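Local atomic coordinates of putative acetyltransferase Sthe_0691 (PDB entry 3SHP), a protein that is a putative acetyltransferase, probably moving an acetyl group from acetyl-coenzyme A to an acceptor that remains unidentified. Residues Y15-V20 / A63-S68; A71-C76 / A92-D97; A144-R149 / L161-A166. All coordinates share one frame; numbering follows the deposited sequence.

In the fold
All three contacts bear on one mixed sheet. Interactions 1 and 2 are neighbours, their centres 10 Å apart, because strand 58-66 of the first pairs with strand 72-80 of the second. Interaction 3 lies across the chain's centre from interaction 1, their centres 26 Å apart, and shares no strand with either. Interactions 2 and 3 are buried, whereas interaction 1 is only partly so and has partly exposed tyrosine and arginine side chains on one face. Interactions 1 and 3 are antiparallel strand pairs built on repeated backbone bonds; interaction 2 joins a strand to a turn with one backbone bond and mostly apolar contacts. All three reach another subunit, interaction 1 through R66 alone.

Interaction 1 (Y15-V20 / A63-S68); sequences YLRAMV and AIVRRS
Y15 and R17 both carry CG in the crowded position between backbone N and carbonyl carbon (chi1 66° and 53°), and this torsion folds each side chain over the strand toward V65 rather than letting it run outward. The Y15 ring covers V65: V65 CB lies 3.9 Å from the centroid of the Y15 ring and only 14° off the normal, a CH-pi contact over the face, while V65 CG1 comes within 3.6 Å of Y15 CZ. At the ring's rim, near its plane, R67 CG is 3.7 Å from Y15 CD2.

R17 approaches the other methyl of V65. Its NE stands 3.7 Å from V65 CG2, and NH1 is 3.8 Å from A63 CB, which places both carbons over one face of the guanidinium. With the flat side resting on carbon, the polar rim does the bonding: NH1 donates to A18 O at 3.0 Å, a partner almost in the guanidinium plane, and also reaches D23 in a salt bridge. These bonds are likely to fix the rotation of the group. Y15 OH, for its part, is hydrogen-bonded to E70.

Beneath these side chains the backbones pair antiparallel. Y15 and V65 exchange two bonds, Y15 N to V65 O measuring 2.8 Å; R17 and A63 do the same, although R17 N to A63 O is weak at 3.3 Å. L16 and I64 form the non-hydrogen-bonded pair between them and turn their side chains to the other side of the sheet, where they pack against A105 of helix 98-116. The order of elements, with strand 14-18 paired antiparallel to strand 58-66 and helix 21-26 following the former, is consistent with the opening of a GNAT acetyltransferase fold.

Interaction 2 (A71-C76 / A92-D97); sequences AVVGSC and APWLDD
V73 touches both L95 and W94, and its side chain can be traced outward atom by atom. At its base, CB rests against the two methyls of L95, 3.8 Å from CD1 and 3.9 Å from CD2. One step on, V73 CG1, set beside the backbone N and opposite the carbonyl carbon (chi1 -59°), meets both L95 CD2 and W94 CH2, the latter 4.0 Å away. The valine crosses each of these partners at about a right angle.

Its carbonyl is held as well. A92 N donates to V73 O at 2.8 Å along an almost straight N-H line (173°), although the donor stands 38° above the carbonyl plane rather than on a lone pair. Two carbons also lie close to the same oxygen, L95 CD1 at 3.3 Å and A92 CB at 3.5 Å. The last two residues can converge there because 92-95 forms a type I turn that folds L95 back beside A92. The W94 ring lies over A92 CB with one face and meets A71 CB at an edge, 4.3 Å from CH2, while H25 of the second subunit stacks on W94.

V73 and G74 both face I64, a classic beta bulge in strand 72-80. V73 also packs on I64 and R66 of strand 58-66, and both V73 and L95 reach L101 of helix 98-116; the loop 92-97 connects strand 84-91 to that helix.

Interaction 3 (A144-R149 / L161-A166); sequences AAVRMR and LLIYQA
A144 and Y164 meet ring to backbone, whereas most of the remaining contact between 144-148 and 161-165 is hydrogen bonding and aliphatic pairing.

Among the hydrogen bonds, I163 O accepts twice, from A145 N at 2.8 Å and from V146 N at 3.3 Å, the second in the carbonyl plane on a lone pair. Two residues facing one define a classic beta bulge, and the register moves by one between A144 and V146. Regular antiparallel pairing then resumes: I163 N returns a bond to V146 O at 3.0 Å, and M148 and L161 exchange two more.

Aromatic contact is confined to Y164. A144 N sits 3.5 Å above the plane of its ring, displaced toward the rim, and on the same face A144 CB is 4.0 Å from the centroid, 23° off the normal, a CH-pi contact. The hydroxyl bonds to E138, so the ring is held at its far end too. An alanine in its place is likely to leave A144 without its cover and E138 without this hydroxyl partner.

Aliphatic contacts fill the opposite side of the sheet. V146 and I163 lie side by side, V146 CB to I163 CG1 3.6 Å, and selenomethionine M148 runs alongside L161. With chi1 at -61° and a bend at chi3 (60°), M148 has its SE 3.9 Å from L161 CD2.

R147 pairs with a strand of the third subunit, so the sheet continues across that interface, and the guanidinium forms a salt bridge with D160. The placing of strand 157-167 between 121-127 and 143-151, antiparallel to both, is consistent with the GNAT fold, in which the last strand inserts between the two main strands before it.

Interaction 1 (Y15-V20 / A63-S68)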
loop_
_atom_site.group_PDB
_atom_site.type_symbol
_atom_site.label_atom_id
_atom_site.label_comp_id
_atom_site.label_asym_id
_atom_site.label_seq_id
_atom_site.Cartn_x
_atom_site.Cartn_y
_atom_site.Cartn_z
ATOM N N TYR A 15 -6.293 -8.926 -36.359
ATOM C CA TYR A 15 -5.451 -7.999 -37.071
ATOM C C TYR A 15 -4.854 -7.008 -36.119
ATOM O O TYR A 15 -5.368 -6.819 -35.015
ATOM C CB TYR A 15 -6.180 -7.307 -38.217
ATOM C CG TYR A 15 -7.306 -6.381 -37.858
ATOM C CD1 TYR A 15 -7.105 -4.997 -37.745
ATOM C CD2 TYR A 15 -8.594 -6.872 -37.707
ATOM C CE1 TYR A 15 -8.155 -4.140 -37.446
ATOM C CE2 TYR A 15 -9.642 -6.031 -37.418
ATOM C CZ TYR A 15 -9.419 -4.665 -37.286
ATOM O OH TYR A 15 -10.511 -3.856 -36.993
ATOM N N LEU A 16 -3.739 -6.427 -36.548
ATOM C CA LEU A 16 -2.997 -5.453 -35.783
ATOM C C LEU A 16 -3.098 -4.120 -36.478
ATOM O O LEU A 16 -3.000 -4.028 -37.712
ATOM C CB LEU A 16 -1.520 -5.868 -35.650
ATOM C CG LEU A 16 -1.152 -6.893 -34.557
ATOM C CD1 LEU A 16 -2.118 -8.040 -34.447
ATOM C CD2 LEU A 16 0.222 -7.451 -34.835
ATOM N N ARG A 17 -3.295 -3.085 -35.672
ATOM C CA ARG A 17 -3.354 -1.716 -36.161
ATOM C C ARG A 17 -2.892 -0.846 -34.995
ATOM O O ARG A 17 -2.847 -1.306 -33.881
ATOM C CB ARG A 17 -4.792 -1.352 -36.548
ATOM C CG ARG A 17 -5.861 -1.602 -35.420
ATOM C CD ARG A 17 -7.035 -0.620 -35.546
ATOM N NE ARG A 17 -8.079 -0.864 -34.554
ATOM C CZ ARG A 17 -8.087 -0.395 -33.300
ATOM N NH1 ARG A 17 -7.091 0.377 -32.840
ATOM N NH2 ARG A 17 -9.111 -0.707 -32.495
ATOM N N ALA A 18 -2.563 0.406 -35.267
ATOM C CA ALA A 18 -2.158 1.342 -34.226
ATOM C C ALA A 18 -3.218 1.398 -33.130
ATOM O O ALA A 18 -4.410 1.536 -33.412
ATOM C CB ALA A 18 -1.898 2.745 -34.825
HETATM N N MSE A 19 -2.795 1.212 -31.889
HETATM C CA MSE A 19 -3.690 1.396 -30.745
HETATM C C MSE A 19 -3.984 2.889 -30.621
HETATM O O MSE A 19 -3.080 3.721 -30.759
HETATM C CB MSE A 19 -3.045 0.871 -29.464
HETATM C CG MSE A 19 -3.967 0.909 -28.266
HETATM SE SE MSE A 19 -3.325 -0.343 -26.971
HETATM C CE MSE A 19 -4.849 -0.544 -25.781
ATOM N N VAL A 20 -5.253 3.216 -30.401
ATOM C CA VAL A 20 -5.699 4.593 -30.261
ATOM C C VAL A 20 -6.272 4.813 -28.853
ATOM O O VAL A 20 -6.523 3.855 -28.126
ATOM C CB VAL A 20 -6.732 4.966 -31.356
ATOM C CG1 VAL A 20 -6.070 4.968 -32.735
ATOM C CG2 VAL A 20 -7.965 4.025 -31.325
ATOM N N ALA A 63 -2.796 -2.403 -31.341
ATOM C CA ALA A 63 -3.921 -3.153 -30.825
ATOM C C ALA A 63 -4.011 -4.480 -31.537
ATOM O O ALA A 63 -3.790 -4.563 -32.759
ATOM C CB ALA A 63 -5.195 -2.380 -31.059
ATOM N N ILE A 64 -4.357 -5.524 -30.801
ATOM C CA ILE A 64 -4.648 -6.798 -31.449
ATOM C C ILE A 64 -6.173 -6.906 -31.463
ATOM O O ILE A 64 -6.818 -6.844 -30.405
ATOM C CB ILE A 64 -4.022 -7.960 -30.695
ATOM C CG1 ILE A 64 -2.495 -7.763 -30.572
ATOM C CG2 ILE A 64 -4.409 -9.317 -31.345
ATOM C CD1 ILE A 64 -1.829 -8.742 -29.562
ATOM N N VAL A 65 -6.753 -7.029 -32.653
ATOM C CA VAL A 65 -8.199 -6.891 -32.800
ATOM C C VAL A 65 -8.773 -8.180 -33.353
ATOM O O VAL A 65 -8.334 -8.664 -34.391
ATOM C CB VAL A 65 -8.577 -5.689 -33.734
ATOM C CG1 VAL A 65 -10.087 -5.530 -33.857
ATOM C CG2 VAL A 65 -7.927 -4.366 -33.274
ATOM N N ARG A 66 -9.753 -8.748 -32.650
ATOM C CA ARG A 66 -10.402 -9.950 -33.140
ATOM C C ARG A 66 -11.340 -9.587 -34.262
ATOM O O ARG A 66 -12.244 -8.776 -34.087
ATOM C CB ARG A 66 -11.152 -10.691 -32.031
ATOM C CG ARG A 66 -11.636 -12.068 -32.446
ATOM C CD ARG A 66 -12.086 -12.894 -31.266
ATOM N NE ARG A 66 -13.004 -12.173 -30.371
ATOM C CZ ARG A 66 -13.241 -12.516 -29.108
ATOM N NH1 ARG A 66 -14.088 -11.802 -28.383
ATOM N NH2 ARG A 66 -12.648 -13.580 -28.582
ATOM N N ARG A 67 -11.100 -10.199 -35.420
ATOM C CA ARG A 67 -11.874 -9.972 -36.629
ATOM C C ARG A 67 -13.386 -10.265 -36.483
ATOM O O ARG A 67 -14.209 -9.433 -36.870
ATOM C CB ARG A 67 -11.269 -10.781 -37.801
ATOM C CG ARG A 67 -9.770 -10.381 -38.139
ATOM C CD ARG A 67 -9.182 -11.165 -39.298
ATOM N NE ARG A 67 -10.120 -11.221 -40.417
ATOM C CZ ARG A 67 -10.091 -12.123 -41.399
ATOM N NH1 ARG A 67 -9.149 -13.063 -41.438
ATOM N NH2 ARG A 67 -11.016 -12.082 -42.362
ATOM N N SER A 68 -13.753 -11.415 -35.914
ATOM C CA SER A 68 -15.192 -11.784 -35.832
ATOM C C SER A 68 -16.051 -10.707 -35.169
ATOM O O SER A 68 -17.137 -10.415 -35.650
ATOM C CB SER A 68 -15.405 -13.137 -35.154
ATOM O OG SER A 68 -14.824 -13.144 -33.852
#

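Interaction 2 (A71-C76 / A92-D97)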
loop_
_atom_site.group_PDB
_atom_site.type_symbol
_atom_site.label_atom_id
_atom_site.label_comp_id
_atom_site.label_asym_id
_atom_site.label_seq_id
_atom_site.Cartn_x
_atom_site.Cartn_y
_atom_site.Cartn_z
ATOM N N ALA A 71 -13.373 -6.850 -31.341
ATOM C CA ALA A 71 -12.958 -6.623 -29.967
ATOM C C ALA A 71 -11.445 -6.481 -29.896
ATOM O O ALA A 71 -10.700 -7.234 -30.537
ATOM C CB ALA A 71 -13.412 -7.770 -29.094
ATOM N N VAL A 72 -10.989 -5.513 -29.109
ATOM C CA VAL A 72 -9.560 -5.389 -28.841
ATOM C C VAL A 72 -9.254 -6.460 -27.794
ATOM O O VAL A 72 -9.757 -6.372 -26.663
ATOM C CB VAL A 72 -9.205 -3.969 -28.336
ATOM C CG1 VAL A 72 -7.729 -3.904 -27.839
ATOM C CG2 VAL A 72 -9.492 -2.908 -29.445
ATOM N N VAL A 73 -8.476 -7.476 -28.180
ATOM C CA VAL A 73 -8.196 -8.611 -27.320
ATOM C C VAL A 73 -6.782 -8.564 -26.715
ATOM O O VAL A 73 -6.424 -9.385 -25.845
ATOM C CB VAL A 73 -8.442 -9.956 -28.050
ATOM C CG1 VAL A 73 -9.893 -10.044 -28.530
ATOM C CG2 VAL A 73 -7.435 -10.150 -29.228
ATOM N N GLY A 74 -5.976 -7.602 -27.155
ATOM C CA GLY A 74 -4.685 -7.427 -26.558
ATOM C C GLY A 74 -3.944 -6.291 -27.195
ATOM O O GLY A 74 -4.505 -5.555 -28.017
ATOM N N SER A 75 -2.677 -6.152 -26.823
ATOM C CA SER A 75 -1.836 -5.104 -27.353
ATOM C C SER A 75 -0.435 -5.650 -27.524
ATOM O O SER A 75 -0.039 -6.620 -26.874
ATOM C CB SER A 75 -1.811 -3.910 -26.396
ATOM O OG SER A 75 -1.226 -4.296 -25.175
ATOM N N CYS A 76 0.309 -5.041 -28.426
ATOM C CA CYS A 76 1.694 -5.401 -28.593
ATOM C C CYS A 76 2.479 -4.127 -28.360
ATOM O O CYS A 76 2.343 -3.151 -29.125
ATOM C CB CYS A 76 1.934 -5.962 -29.996
ATOM S SG CYS A 76 3.688 -6.296 -30.279
ATOM N N ALA A 92 -5.958 -9.566 -23.097
ATOM C CA ALA A 92 -7.059 -9.350 -22.168
ATOM C C ALA A 92 -7.223 -10.579 -21.279
ATOM O O ALA A 92 -7.149 -11.702 -21.752
ATOM C CB ALA A 92 -8.358 -9.036 -22.902
ATOM N N PRO A 93 -7.406 -10.359 -19.976
ATOM C CA PRO A 93 -7.556 -11.450 -19.014
ATOM C C PRO A 93 -8.856 -12.246 -19.178
ATOM O O PRO A 93 -8.904 -13.411 -18.759
ATOM C CB PRO A 93 -7.551 -10.727 -17.643
ATOM C CG PRO A 93 -8.072 -9.342 -17.968
ATOM C CD PRO A 93 -7.437 -9.041 -19.324
ATOM N N TRP A 94 -9.882 -11.635 -19.768
ATOM C CA TRP A 94 -11.153 -12.322 -20.011
ATOM C C TRP A 94 -11.111 -13.263 -21.222
ATOM O O TRP A 94 -12.089 -13.955 -21.492
ATOM C CB TRP A 94 -12.302 -11.327 -20.180
ATOM C CG TRP A 94 -12.029 -10.167 -21.129
ATOM C CD1 TRP A 94 -11.635 -8.901 -20.784
ATOM C CD2 TRP A 94 -12.158 -10.167 -22.565
ATOM N NE1 TRP A 94 -11.525 -8.114 -21.911
ATOM C CE2 TRP A 94 -11.836 -8.859 -23.014
ATOM C CE3 TRP A 94 -12.539 -11.134 -23.507
ATOM C CZ2 TRP A 94 -11.844 -8.500 -24.361
ATOM C CZ3 TRP A 94 -12.566 -10.780 -24.858
ATOM C CH2 TRP A 94 -12.204 -9.462 -25.274
ATOM N N LEU A 95 -9.997 -13.293 -21.948
ATOM C CA LEU A 95 -9.935 -14.150 -23.126
ATOM C C LEU A 95 -10.004 -15.627 -22.753
ATOM O O LEU A 95 -9.464 -16.042 -21.728
ATOM C CB LEU A 95 -8.678 -13.876 -23.938
ATOM C CG LEU A 95 -8.734 -12.746 -24.952
ATOM C CD1 LEU A 95 -7.328 -12.564 -25.525
ATOM C CD2 LEU A 95 -9.720 -13.046 -26.092
ATOM N N ASP A 96 -10.694 -16.409 -23.572
ATOM C CA ASP A 96 -10.811 -17.842 -23.330
ATOM C C ASP A 96 -9.480 -18.571 -23.542
ATOM O O ASP A 96 -9.098 -19.421 -22.718
ATOM C CB ASP A 96 -11.899 -18.448 -24.227
ATOM C CG ASP A 96 -13.238 -18.554 -23.524
ATOM O OD1 ASP A 96 -13.223 -18.742 -22.288
ATOM O OD2 ASP A 96 -14.295 -18.465 -24.207
ATOM N N ASP A 97 -8.791 -18.229 -24.632
ATOM C CA ASP A 97 -7.517 -18.847 -24.990
ATOM C C ASP A 97 -6.584 -17.768 -25.567
ATOM O O ASP A 97 -6.457 -17.586 -26.771
ATOM C CB ASP A 97 -7.740 -19.984 -26.002
ATOM C CG ASP A 97 -6.460 -20.814 -26.288
ATOM O OD1 ASP A 97 -5.320 -20.406 -25.900
ATOM O OD2 ASP A 97 -6.618 -21.898 -26.924
#

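Interaction 3 (A144-R149 / L161-A166)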
loop_
_atom_site.group_PDB
_atom_site.type_symbol
_atom_site.label_atom_id
_atom_site.label_comp_id
_atom_site.label_asym_id
_atom_site.label_seq_id
_atom_site.Cartn_x
_atom_site.Cartn_y
_atom_site.Cartn_z
ATOM N N ALA A 144 15.575 -18.835 -28.479
ATOM C CA ALA A 144 15.630 -18.572 -27.044
ATOM C C ALA A 144 17.032 -18.147 -26.664
ATOM O O ALA A 144 17.994 -18.871 -26.913
ATOM C CB ALA A 144 15.216 -19.811 -26.264
ATOM N N ALA A 145 17.139 -16.972 -26.059
ATOM C CA ALA A 145 18.445 -16.369 -25.778
ATOM C C ALA A 145 18.692 -16.227 -24.276
ATOM O O ALA A 145 19.833 -16.364 -23.803
ATOM C CB ALA A 145 18.525 -15.001 -26.449
ATOM N N VAL A 146 17.620 -15.949 -23.532
ATOM C CA VAL A 146 17.721 -15.643 -22.116
ATOM C C VAL A 146 16.644 -16.404 -21.383
ATOM O O VAL A 146 15.520 -16.525 -21.870
ATOM C CB VAL A 146 17.552 -14.111 -21.840
ATOM C CG1 VAL A 146 17.596 -13.779 -20.325
ATOM C CG2 VAL A 146 18.615 -13.308 -22.579
ATOM N N ARG A 147 17.003 -16.935 -20.218
ATOM C CA ARG A 147 16.044 -17.539 -19.310
ATOM C C ARG A 147 15.992 -16.703 -18.028
ATOM O O ARG A 147 17.041 -16.402 -17.435
ATOM C CB ARG A 147 16.473 -18.958 -18.952
ATOM C CG ARG A 147 15.469 -19.665 -18.055
ATOM C CD ARG A 147 15.977 -21.032 -17.579
ATOM N NE ARG A 147 16.358 -21.953 -18.655
ATOM C CZ ARG A 147 15.503 -22.748 -19.320
ATOM N NH1 ARG A 147 14.183 -22.732 -19.051
ATOM N NH2 ARG A 147 15.967 -23.568 -20.267
HETATM N N MSE A 148 14.786 -16.319 -17.621
HETATM C CA MSE A 148 14.576 -15.647 -16.355
HETATM C C MSE A 148 13.762 -16.592 -15.483
HETATM O O MSE A 148 12.539 -16.717 -15.656
HETATM C CB MSE A 148 13.844 -14.325 -16.584
HETATM C CG MSE A 148 14.635 -13.336 -17.483
HETATM SE SE MSE A 148 13.792 -11.583 -17.569
HETATM C CE MSE A 148 13.858 -11.108 -15.659
ATOM N N ARG A 149 14.434 -17.286 -14.574
ATOM C CA ARG A 149 13.784 -18.383 -13.828
ATOM C C ARG A 149 12.682 -17.907 -12.904
ATOM O O ARG A 149 12.886 -17.034 -12.072
ATOM C CB ARG A 149 14.778 -19.296 -13.094
ATOM C CG ARG A 149 15.612 -20.142 -14.065
ATOM C CD ARG A 149 16.606 -21.086 -13.364
ATOM N NE ARG A 149 17.700 -20.364 -12.697
ATOM C CZ ARG A 149 17.823 -20.242 -11.377
ATOM N NH1 ARG A 149 16.944 -20.811 -10.570
ATOM N NH2 ARG A 149 18.840 -19.555 -10.858
ATOM N N LEU A 161 10.325 -16.585 -17.527
ATOM C CA LEU A 161 10.194 -15.716 -18.685
ATOM C C LEU A 161 11.369 -16.003 -19.614
ATOM O O LEU A 161 12.529 -16.013 -19.172
ATOM C CB LEU A 161 10.228 -14.247 -18.280
ATOM C CG LEU A 161 9.989 -13.291 -19.462
ATOM C CD1 LEU A 161 8.610 -13.581 -20.095
ATOM C CD2 LEU A 161 10.157 -11.789 -19.066
ATOM N N LEU A 162 11.072 -16.218 -20.890
ATOM C CA LEU A 162 12.097 -16.465 -21.880
ATOM C C LEU A 162 12.196 -15.257 -22.764
ATOM O O LEU A 162 11.189 -14.608 -23.016
ATOM C CB LEU A 162 11.746 -17.695 -22.723
ATOM C CG LEU A 162 11.523 -19.007 -21.955
ATOM C CD1 LEU A 162 11.221 -20.189 -22.904
ATOM C CD2 LEU A 162 12.741 -19.284 -21.119
ATOM N N ILE A 163 13.405 -14.946 -23.227
ATOM C CA ILE A 163 13.612 -13.875 -24.197
ATOM C C ILE A 163 14.103 -14.490 -25.494
ATOM O O ILE A 163 15.182 -15.107 -25.538
ATOM C CB ILE A 163 14.668 -12.859 -23.736
ATOM C CG1 ILE A 163 14.401 -12.390 -22.302
ATOM C CG2 ILE A 163 14.763 -11.702 -24.742
ATOM C CD1 ILE A 163 13.141 -11.518 -22.150
ATOM N N TYR A 164 13.300 -14.329 -26.543
ATOM C CA TYR A 164 13.623 -14.853 -27.860
ATOM C C TYR A 164 14.184 -13.715 -28.685
ATOM O O TYR A 164 13.706 -12.582 -28.586
ATOM C CB TYR A 164 12.361 -15.430 -28.538
ATOM C CG TYR A 164 12.150 -16.892 -28.232
ATOM C CD1 TYR A 164 11.829 -17.311 -26.940
ATOM C CD2 TYR A 164 12.276 -17.858 -29.226
ATOM C CE1 TYR A 164 11.660 -18.647 -26.643
ATOM C CE2 TYR A 164 12.092 -19.220 -28.943
ATOM C CZ TYR A 164 11.773 -19.593 -27.651
ATOM O OH TYR A 164 11.575 -20.918 -27.330
ATOM N N GLN A 165 15.188 -14.030 -29.503
ATOM C CA GLN A 165 15.879 -13.033 -30.324
ATOM C C GLN A 165 16.219 -13.544 -31.704
ATOM O O GLN A 165 16.433 -14.745 -31.908
ATOM C CB GLN A 165 17.164 -12.567 -29.626
ATOM C CG GLN A 165 16.890 -11.716 -28.375
ATOM C CD GLN A 165 18.147 -11.007 -27.864
ATOM O OE1 GLN A 165 19.065 -11.643 -27.318
ATOM N NE2 GLN A 165 18.190 -9.692 -28.030
ATOM N N ALA A 166 16.239 -12.631 -32.663
ATOM C CA ALA A 166 17.001 -12.838 -33.877
ATOM C C ALA A 166 18.007 -11.705 -33.936
ATOM O O ALA A 166 17.668 -10.516 -33.738
ATOM C CB ALA A 166 16.110 -12.849 -35.094
#